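Local coordinates for putative phosphoribosyltransferase (Neisseria gonorrhoeae, PDB 5VOG), which binds the alarmone ppGpp in a phosphoribosyltransferase-type pocket and is probably a glycosyltransferase of the type I phosphoribosyltransferase family, at residues 104-108 and 162-166; 128-133 and 149-153. All coordinates share one frame; numbering follows the deposited sequence. Where two conformers were deposited one is given.

In the fold
Of the four segments, 104-108 comes first, where strand 101-105 ends and the chain turns a corner at Glu-106; it runs on as strand 107-108, passes through helix 112-121 and enters strand 129-133, where interaction 2 begins. That contact closes when the chain, after 15 intervening residues, returns as 149-153 and strand 151-157 pairs with 129-133 in the same direction. Strand 161-163 follows, and its last residues with the turn after it, 162-166, return to 104-108, so interaction 1 forms the wider closure and interaction 2 sits within it. The two touch: Ala-132 lies beside Asp-105 in the sheet, and Tyr-151 reaches Asp-108. Together they tie the central sheet to the segment that reads the guanine.

Interaction 1 (104-108 and 162-166); sequences VDEVD and INYPW. With G4P (guanosine-5',3'-tetraphosphate), chain D.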
loop_
_atom_site.group_PDB
_atom_site.type_symbol
_atom_site.label_atom_id
_atom_site.label_comp_id
_atom_site.label_asym_id
_atom_site.label_seq_id
_atom_site.Cartn_x
_atom_site.Cartn_y
_atom_site.Cartn_z
ATOM N N VAL A 104 5.467 -0.474 -9.697
ATOM C CA VAL A 104 4.925 -1.733 -9.177
ATOM C C VAL A 104 3.404 -1.733 -9.304
ATOM O O VAL A 104 2.742 -0.773 -8.898
ATOM C CB VAL A 104 5.337 -1.969 -7.708
ATOM C CG1 VAL A 104 4.697 -3.253 -7.173
ATOM C CG2 VAL A 104 6.853 -1.989 -7.556
ATOM N N ASP A 105 2.841 -2.818 -9.846
ATOM C CA ASP A 105 1.391 -2.974 -9.880
ATOM C C ASP A 105 1.044 -4.444 -9.677
ATOM O O ASP A 105 1.922 -5.309 -9.705
ATOM C CB ASP A 105 0.793 -2.425 -11.181
ATOM C CG ASP A 105 -0.554 -1.761 -10.971
ATOM O OD1 ASP A 105 -1.250 -2.114 -9.998
ATOM O OD2 ASP A 105 -0.929 -0.890 -11.787
ATOM N N GLU A 106 -0.245 -4.734 -9.438
ATOM C CA GLU A 106 -0.585 -6.127 -9.129
ATOM C C GLU A 106 -0.867 -6.971 -10.373
ATOM O O GLU A 106 -0.490 -8.146 -10.398
ATOM C CB GLU A 106 -1.764 -6.215 -8.136
ATOM C CG GLU A 106 -3.176 -6.419 -8.703
ATOM C CD GLU A 106 -3.800 -5.139 -9.249
ATOM O OE1 GLU A 106 -3.078 -4.326 -9.851
ATOM O OE2 GLU A 106 -5.022 -4.945 -9.078
ATOM N N VAL A 107 -1.506 -6.426 -11.410
ATOM C CA VAL A 107 -1.906 -7.251 -12.548
ATOM C C VAL A 107 -1.653 -6.510 -13.852
ATOM O O VAL A 107 -1.920 -5.308 -13.971
ATOM C CB VAL A 107 -3.375 -7.729 -12.452
ATOM C CG1 VAL A 107 -4.383 -6.588 -12.589
ATOM C CG2 VAL A 107 -3.649 -8.813 -13.505
ATOM N N ASP A 108 -1.076 -7.236 -14.810
ATOM C CA ASP A 108 -0.917 -6.832 -16.202
ATOM C C ASP A 108 -2.055 -7.509 -16.962
ATOM O O ASP A 108 -1.985 -8.702 -17.288
ATOM C CB ASP A 108 0.466 -7.252 -16.697
ATOM C CG ASP A 108 0.702 -6.956 -18.163
ATOM O OD1 ASP A 108 -0.260 -6.723 -18.921
ATOM O OD2 ASP A 108 1.886 -6.988 -18.557
ATOM N N ILE A 162 -8.613 -13.256 -11.653
ATOM C CA ILE A 162 -7.865 -13.486 -10.424
ATOM C C ILE A 162 -8.620 -12.860 -9.264
ATOM O O ILE A 162 -8.953 -11.667 -9.298
ATOM C CB ILE A 162 -6.446 -12.909 -10.529
ATOM C CG1 ILE A 162 -5.686 -13.567 -11.684
ATOM C CG2 ILE A 162 -5.706 -13.068 -9.208
ATOM C CD1 ILE A 162 -4.396 -12.826 -12.060
ATOM N N ASN A 163 -8.887 -13.659 -8.235
ATOM C CA ASN A 163 -9.523 -13.172 -7.014
ATOM C C ASN A 163 -8.449 -12.983 -5.953
ATOM O O ASN A 163 -7.827 -13.955 -5.512
ATOM C CB ASN A 163 -10.601 -14.146 -6.555
ATOM C CG ASN A 163 -11.716 -14.262 -7.557
ATOM O OD1 ASN A 163 -12.603 -13.419 -7.600
ATOM N ND2 ASN A 163 -11.654 -15.288 -8.406
ATOM N N TYR A 164 -8.215 -11.713 -5.560
ATOM C CA TYR A 164 -7.182 -11.347 -4.602
ATOM C C TYR A 164 -7.701 -11.452 -3.176
ATOM O O TYR A 164 -8.867 -11.154 -2.911
ATOM C CB TYR A 164 -6.684 -9.923 -4.869
ATOM C CG TYR A 164 -5.881 -9.876 -6.143
ATOM C CD1 TYR A 164 -4.594 -10.383 -6.177
ATOM C CD2 TYR A 164 -6.431 -9.389 -7.327
ATOM C CE1 TYR A 164 -3.853 -10.381 -7.346
ATOM C CE2 TYR A 164 -5.700 -9.381 -8.506
ATOM C CZ TYR A 164 -4.411 -9.890 -8.507
ATOM O OH TYR A 164 -3.671 -9.906 -9.676
ATOM N N PRO A 165 -6.836 -11.855 -2.245
ATOM C CA PRO A 165 -7.284 -11.979 -0.851
ATOM C C PRO A 165 -7.685 -10.645 -0.241
ATOM O O PRO A 165 -8.509 -10.614 0.684
ATOM C CB PRO A 165 -6.064 -12.590 -0.146
ATOM C CG PRO A 165 -4.885 -12.158 -0.987
ATOM C CD PRO A 165 -5.398 -12.143 -2.409
ATOM N N TRP A 166 -7.130 -9.543 -0.735
ATOM C CA TRP A 166 -7.477 -8.228 -0.218
ATOM C C TRP A 166 -8.814 -7.726 -0.742
ATOM O O TRP A 166 -9.197 -6.592 -0.435
ATOM C CB TRP A 166 -6.363 -7.232 -0.534
ATOM C CG TRP A 166 -5.827 -7.216 -1.957
ATOM C CD1 TRP A 166 -6.413 -6.637 -3.050
ATOM C CD2 TRP A 166 -4.564 -7.738 -2.410
ATOM N NE1 TRP A 166 -5.596 -6.776 -4.154
ATOM C CE2 TRP A 166 -4.460 -7.449 -3.787
ATOM C CE3 TRP A 166 -3.520 -8.429 -1.786
ATOM C CZ2 TRP A 166 -3.345 -7.810 -4.545
ATOM C CZ3 TRP A 166 -2.414 -8.791 -2.540
ATOM C CH2 TRP A 166 -2.343 -8.491 -3.909
HETATM P PB G4P D . -2.719 -2.835 -16.481
HETATM O O1B G4P D . -2.388 -1.637 -17.219
HETATM O O2B G4P D . -2.769 -4.132 -17.320
HETATM O O3B G4P D . -1.750 -3.027 -15.271
HETATM O O3A G4P D . -4.128 -2.681 -15.751
HETATM P PA G4P D . -5.571 -2.355 -16.329
HETATM O O1A G4P D . -5.684 -0.934 -16.723
HETATM O O2A G4P D . -5.910 -3.338 -17.422
HETATM O "O5'" G4P D . -6.478 -2.730 -15.051
HETATM C "C5'" G4P D . -7.772 -2.142 -14.817
HETATM C "C4'" G4P D . -8.333 -2.734 -13.551
HETATM O "O4'" G4P D . -8.695 -4.109 -13.767
HETATM C "C3'" G4P D . -7.365 -2.729 -12.362
HETATM O "O3'" G4P D . -7.973 -1.994 -11.278
HETATM C "C2'" G4P D . -7.174 -4.200 -11.985
HETATM O "O2'" G4P D . -7.079 -4.428 -10.580
HETATM C "C1'" G4P D . -8.430 -4.830 -12.584
HETATM N N9 G4P D . -8.221 -6.230 -12.956
HETATM C C8 G4P D . -7.767 -6.703 -14.159
HETATM N N7 G4P D . -7.666 -8.011 -14.192
HETATM C C5 G4P D . -8.078 -8.420 -12.932
HETATM C C6 G4P D . -8.206 -9.724 -12.357
HETATM O O6 G4P D . -7.959 -10.809 -12.892
HETATM N N1 G4P D . -8.677 -9.677 -11.060
HETATM C C2 G4P D . -8.990 -8.532 -10.374
HETATM N N2 G4P D . -9.453 -8.677 -9.130
HETATM N N3 G4P D . -8.876 -7.314 -10.896
HETATM C C4 G4P D . -8.422 -7.330 -12.164
HETATM P PC G4P D . -7.898 -0.419 -11.168
HETATM O O1C G4P D . -8.934 0.226 -12.020
HETATM O O2C G4P D . -6.478 -0.068 -11.521
HETATM O O3C G4P D . -8.130 -0.115 -9.620
HETATM P PD G4P D . -7.301 -0.414 -8.291
HETATM O O1D G4P D . -5.916 -0.753 -8.733
HETATM O O2D G4P D . -7.366 0.893 -7.468
HETATM O O3D G4P D . -8.043 -1.526 -7.596
HETATM O O HOH W 1 -6.242 -5.742 -6.821
#
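The carboxylate oxygen OE2 of Glu-106 takes two hydrogen bonds: the ribose hydroxyl O2' of G4P donates to it at 2.6 Å, and a water donates at 2.7 Å. That water accepts in turn from Trp-166 NE1 and lies in the plane of the indole at its edge, so it bridges the two segments where their side chains make no direct polar bond. In Glu-106 a chi1 of 96° places CG 3.7 Å from Tyr-164 OH, and the bend at chi2 (-79°) then turns the carboxylate to O2' and the water. CB of Glu-106 meets the indole edge at CZ2 of Trp-166. Val-107 completes the packing, its CB 3.5 Å from Tyr-164 OH and its CG1 against C8 and C2' of the nucleotide. The phenol oxygen finds its polar partner in His-135 ND1, a bond that should help fix the ring.

Ile-162 reads the base with its backbone. Its N-H gives a nearly straight bond to O6 of G4P (2.8 Å, 171°), while its carbonyl O takes N1 at 2.7 Å and N2 at 3.0 Å, the latter more bent. The guanine edge is thus matched by the backbone of one strand residue, and the Tyr-164 ring presents its edge to N2.

Asp-109, Ser-110, Arg-111 and Thr-113 also hydrogen-bond to the nucleotide, as does Arg-56 of the second subunit. An acidic pair at the end of a central strand, running into a phosphate-binding loop, is characteristic of the PRPP-binding motif of type I phosphoribosyltransferases; here that site holds ppGpp, with 162-166 forming the guanine side of the pocket.

Interaction 2 (128-133 and 149-153); sequences TVGVAV and IPYFS
Tyr-151 lays its ring obliquely beside two valines of the neighbouring strand, meeting Val-131 near its root and Val-133 at its far end. CD1 of the ring comes 3.5 Å from CG1 of Val-131, and OH comes 3.4 Å from CG2 of Val-133. The reach follows from the tyrosine's first torsion (175°), which sets CG anti to the backbone N and sends the ring along the strand toward Val-133. On this same face CG2 of Val-133 also packs against CB of Ser-153, 3.7 Å away. CG2 of Ile-149 lies near CG1 of Val-131.

Phe-152 points to the other face with Ala-132. Its ring turns back over the strand pair, and O of Val-131 lies at the ring edge, near its plane, 3.7 Å from CD2. Leu-27 and Ile-31 of helix 17-33 touch the Phe-152 side chain. Farther back, CD of Pro-150 sits 3.3 Å from O of Val-129, and its CG and CD lie near CG2 of Thr-128.

Between the two faces runs a parallel ladder, the strand directions 10° apart. Val-131 N donates to Pro-150 O, Phe-152 N to Val-131 O, and Val-133 N to Phe-152 O, each at 2.9 Å; Val-131 therefore uses both its N-H and its carbonyl on the partner strand.

The chemistry is that of an inner part of an alpha/beta sheet: backbone bonds set the register and mostly apolar side chains fill both faces. The polar ends look outside the pair, Ser-153 OG to Glu-136 and Tyr-151 OH to Asp-108, so the tyrosine links this strand pairing to an aspartate of the nucleotide pocket.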
loop_
_atom_site.group_PDB
_atom_site.type_symbol
_atom_site.label_atom_id
_atom_site.label_comp_id
_atom_site.label_asym_id
_atom_site.label_seq_id
_atom_site.Cartn_x
_atom_site.Cartn_y
_atom_site.Cartn_z
ATOM N N THR A 128 16.961 4.902 -14.977
ATOM C CA THR A 128 16.224 3.742 -15.461
ATOM C C THR A 128 14.843 3.729 -14.824
ATOM O O THR A 128 14.720 3.865 -13.603
ATOM C CB THR A 128 16.953 2.436 -15.128
ATOM O OG1 THR A 128 18.212 2.397 -15.808
ATOM C CG2 THR A 128 16.126 1.224 -15.546
ATOM N N VAL A 129 13.814 3.577 -15.653
ATOM C CA VAL A 129 12.464 3.250 -15.208
ATOM C C VAL A 129 12.203 1.797 -15.576
ATOM O O VAL A 129 12.276 1.432 -16.755
ATOM C CB VAL A 129 11.410 4.170 -15.843
ATOM C CG1 VAL A 129 10.007 3.774 -15.376
ATOM C CG2 VAL A 129 11.701 5.627 -15.511
ATOM N N GLY A 130 11.910 0.967 -14.570
ATOM C CA GLY A 130 11.519 -0.406 -14.786
ATOM C C GLY A 130 10.106 -0.637 -14.270
ATOM O O GLY A 130 9.526 0.212 -13.579
ATOM N N VAL A 131 9.542 -1.787 -14.619
ATOM C CA VAL A 131 8.204 -2.126 -14.151
ATOM C C VAL A 131 8.185 -3.569 -13.664
ATOM O O VAL A 131 8.798 -4.460 -14.267
ATOM C CB VAL A 131 7.131 -1.870 -15.236
ATOM C CG1 VAL A 131 7.296 -2.803 -16.405
ATOM C CG2 VAL A 131 5.729 -1.982 -14.647
ATOM N N ALA A 132 7.513 -3.779 -12.534
ATOM C CA ALA A 132 7.358 -5.086 -11.912
ATOM C C ALA A 132 5.886 -5.294 -11.597
ATOM O O ALA A 132 5.271 -4.454 -10.930
ATOM C CB ALA A 132 8.185 -5.188 -10.625
ATOM N N VAL A 133 5.309 -6.391 -12.079
ATOM C CA VAL A 133 3.915 -6.711 -11.804
ATOM C C VAL A 133 3.843 -8.088 -11.167
ATOM O O VAL A 133 4.638 -8.980 -11.480
ATOM C CB VAL A 133 3.026 -6.650 -13.064
ATOM C CG1 VAL A 133 2.852 -5.228 -13.514
ATOM C CG2 VAL A 133 3.615 -7.498 -14.189
ATOM N N ILE A 149 12.298 -0.083 -21.275
ATOM C CA ILE A 149 11.843 -0.229 -19.892
ATOM C C ILE A 149 11.958 -1.699 -19.503
ATOM O O ILE A 149 11.253 -2.543 -20.081
ATOM C CB ILE A 149 10.408 0.289 -19.717
ATOM C CG1 ILE A 149 10.362 1.806 -19.929
ATOM C CG2 ILE A 149 9.866 -0.078 -18.338
ATOM C CD1 ILE A 149 8.991 2.408 -19.711
ATOM N N PRO A 150 12.837 -2.055 -18.567
ATOM C CA PRO A 150 12.884 -3.443 -18.093
ATOM C C PRO A 150 11.547 -3.851 -17.493
ATOM O O PRO A 150 10.890 -3.071 -16.804
ATOM C CB PRO A 150 13.995 -3.423 -17.034
ATOM C CG PRO A 150 14.836 -2.235 -17.386
ATOM C CD PRO A 150 13.888 -1.222 -17.959
ATOM N N TYR A 151 11.148 -5.085 -17.764
ATOM C CA TYR A 151 9.858 -5.611 -17.345
ATOM C C TYR A 151 10.048 -6.930 -16.612
ATOM O O TYR A 151 10.771 -7.819 -17.078
ATOM C CB TYR A 151 8.935 -5.801 -18.558
ATOM C CG TYR A 151 7.599 -6.458 -18.263
ATOM C CD1 TYR A 151 6.435 -5.705 -18.188
ATOM C CD2 TYR A 151 7.496 -7.838 -18.099
ATOM C CE1 TYR A 151 5.210 -6.305 -17.926
ATOM C CE2 TYR A 151 6.286 -8.443 -17.832
ATOM C CZ TYR A 151 5.145 -7.676 -17.762
ATOM O OH TYR A 151 3.945 -8.296 -17.509
ATOM N N PHE A 152 9.354 -7.066 -15.481
ATOM C CA PHE A 152 9.380 -8.282 -14.683
ATOM C C PHE A 152 7.965 -8.614 -14.241
ATOM O O PHE A 152 7.225 -7.733 -13.804
ATOM C CB PHE A 152 10.270 -8.130 -13.440
ATOM C CG PHE A 152 11.658 -7.641 -13.746
ATOM C CD1 PHE A 152 12.683 -8.538 -14.010
ATOM C CD2 PHE A 152 11.936 -6.284 -13.766
ATOM C CE1 PHE A 152 13.966 -8.087 -14.301
ATOM C CE2 PHE A 152 13.211 -5.823 -14.047
ATOM C CZ PHE A 152 14.230 -6.727 -14.318
ATOM N N SER A 153 7.593 -9.880 -14.333
ATOM C CA SER A 153 6.353 -10.331 -13.732
ATOM C C SER A 153 6.641 -11.480 -12.779
ATOM O O SER A 153 7.550 -12.280 -13.000
ATOM C CB SER A 153 5.326 -10.748 -14.788
ATOM O OG SER A 153 5.806 -11.817 -15.586
#